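Long-range contact in periplasmic zinc-binding protein troA (Treponema pallidum, PDB 1K0F), which binds zinc with high affinity in the periplasm and hands it to the membrane permease of an ABC importer: residues A[163-169]-A[181-187]. Numbering follows the deposited sequence.
Sequences VLVTAHD and EVKGLQG
Glu181 lies alongside Val163, both side chains pointing the same way from neighbouring parallel strands. Its CG, anti to the backbone N (chi1 169°), runs beside the valine methyls, 3.5 Å from Val163 CG1. Its carboxylate then leads away to salt bridges through OE2 with Lys183 NZ and with Arg209. Lys183 sits on the same face two residues on, and its aliphatic start crosses Val165, CB lying 3.7 Å from Val165 CG2; helix 196-208 covers this side through Phe205. These are the two strands of a beta-alpha-beta unit, linked through helix 172-178. Thr166 N reaches Lys183 O at 2.7 Å in the carbonyl plane, and Thr166 O accepts from Leu185 N at 2.8 Å. The chain turns a corner at Ala167 and again at Leu185, yet the pairing resumes: Asp169 N bonds Gln186 O at 2.6 Å, while Asp169 CB rests against Gly187 C. His168, which binds zinc with His37, His102 and Asp248 but is metal-free here, pairs with Gln186; its ND1 is hydrogen-bonded to Glu217. Backbone bonds of Thr166 and Asp169, on either side of His168, thus hold its main chain beside the metal site, with the Glu181 salt bridges at the contact's other end.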
# COMPACT_ATOMS: atom_id res chain seq x y z
N VAL A 163 9.16 0.20 17.08
CA VAL A 163 9.31 1.55 16.53
C VAL A 163 9.85 1.40 15.12
O VAL A 163 11.02 1.06 14.93
CB VAL A 163 10.32 2.39 17.34
CG1 VAL A 163 10.49 3.75 16.69
CG2 VAL A 163 9.84 2.54 18.78
N LEU A 164 9.01 1.64 14.11
CA LEU A 164 9.47 1.51 12.73
C LEU A 164 9.62 2.84 12.00
O LEU A 164 8.71 3.67 11.96
CB LEU A 164 8.52 0.60 11.94
CG LEU A 164 8.49 0.70 10.41
CD1 LEU A 164 9.57 -0.17 9.78
CD2 LEU A 164 7.12 0.28 9.93
N VAL A 165 10.80 3.04 11.42
CA VAL A 165 11.08 4.24 10.67
C VAL A 165 11.31 3.76 9.24
O VAL A 165 12.12 2.87 9.00
CB VAL A 165 12.33 4.98 11.20
CG1 VAL A 165 12.66 6.16 10.31
CG2 VAL A 165 12.08 5.45 12.63
N THR A 166 10.57 4.34 8.30
CA THR A 166 10.67 3.94 6.91
C THR A 166 10.82 5.12 5.95
O THR A 166 10.81 6.27 6.36
CB THR A 166 9.43 3.16 6.50
OG1 THR A 166 8.28 3.78 7.09
CG2 THR A 166 9.52 1.72 6.98
N ALA A 167 10.95 4.80 4.66
CA ALA A 167 11.10 5.79 3.60
C ALA A 167 10.09 6.95 3.68
O ALA A 167 10.49 8.12 3.67
CB ALA A 167 10.99 5.10 2.24
N HIS A 168 8.79 6.63 3.74
CA HIS A 168 7.75 7.66 3.84
C HIS A 168 6.57 7.24 4.75
O HIS A 168 6.39 6.06 5.03
CB HIS A 168 7.27 8.10 2.43
CG HIS A 168 6.22 7.22 1.81
ND1 HIS A 168 6.42 5.88 1.56
CD2 HIS A 168 4.99 7.51 1.32
CE1 HIS A 168 5.37 5.39 0.94
NE2 HIS A 168 4.49 6.36 0.78
N ASP A 169 5.79 8.22 5.21
CA ASP A 169 4.64 8.01 6.11
C ASP A 169 3.54 7.18 5.49
O ASP A 169 2.43 7.67 5.25
CB ASP A 169 4.06 9.37 6.53
CG ASP A 169 3.88 9.50 8.04
OD1 ASP A 169 4.21 8.52 8.77
OD2 ASP A 169 3.41 10.57 8.50
N GLU A 181 5.50 2.08 16.52
CA GLU A 181 5.81 3.50 16.56
C GLU A 181 6.42 3.74 15.19
O GLU A 181 7.58 3.42 14.94
CB GLU A 181 6.83 3.79 17.67
CG GLU A 181 7.40 5.20 17.61
CD GLU A 181 7.40 5.88 18.96
OE1 GLU A 181 6.58 5.48 19.83
OE2 GLU A 181 8.21 6.81 19.14
N VAL A 182 5.63 4.27 14.28
CA VAL A 182 6.13 4.52 12.95
C VAL A 182 6.55 5.95 12.70
O VAL A 182 6.05 6.89 13.32
CB VAL A 182 5.10 4.11 11.90
CG1 VAL A 182 4.87 2.61 11.97
CG2 VAL A 182 3.80 4.86 12.12
N LYS A 183 7.51 6.10 11.79
CA LYS A 183 8.03 7.40 11.42
C LYS A 183 8.52 7.19 10.00
O LYS A 183 8.97 6.09 9.67
CB LYS A 183 9.20 7.79 12.32
CG LYS A 183 8.82 8.02 13.78
CD LYS A 183 8.64 9.51 14.08
CE LYS A 183 8.46 9.80 15.56
NZ LYS A 183 8.57 8.55 16.38
N GLY A 184 8.45 8.22 9.18
CA GLY A 184 8.90 8.08 7.81
C GLY A 184 9.71 9.27 7.36
O GLY A 184 9.39 10.40 7.71
N LEU A 185 10.77 9.02 6.60
CA LEU A 185 11.63 10.09 6.11
C LEU A 185 10.83 11.05 5.23
O LEU A 185 11.13 12.24 5.16
CB LEU A 185 12.82 9.52 5.34
CG LEU A 185 14.04 10.43 5.21
CD1 LEU A 185 14.60 10.74 6.58
CD2 LEU A 185 15.09 9.77 4.34
N GLN A 186 9.81 10.54 4.55
CA GLN A 186 8.97 11.38 3.70
C GLN A 186 7.56 11.34 4.27
O GLN A 186 7.18 10.35 4.89
CB GLN A 186 8.99 10.87 2.27
CG GLN A 186 10.07 11.50 1.41
CD GLN A 186 9.66 11.60 -0.04
OE1 GLN A 186 8.92 12.51 -0.43
NE2 GLN A 186 10.14 10.67 -0.86
N GLY A 187 6.79 12.40 4.07
CA GLY A 187 5.44 12.44 4.61
C GLY A 187 4.49 11.46 3.95
O GLY A 187 4.91 10.60 3.17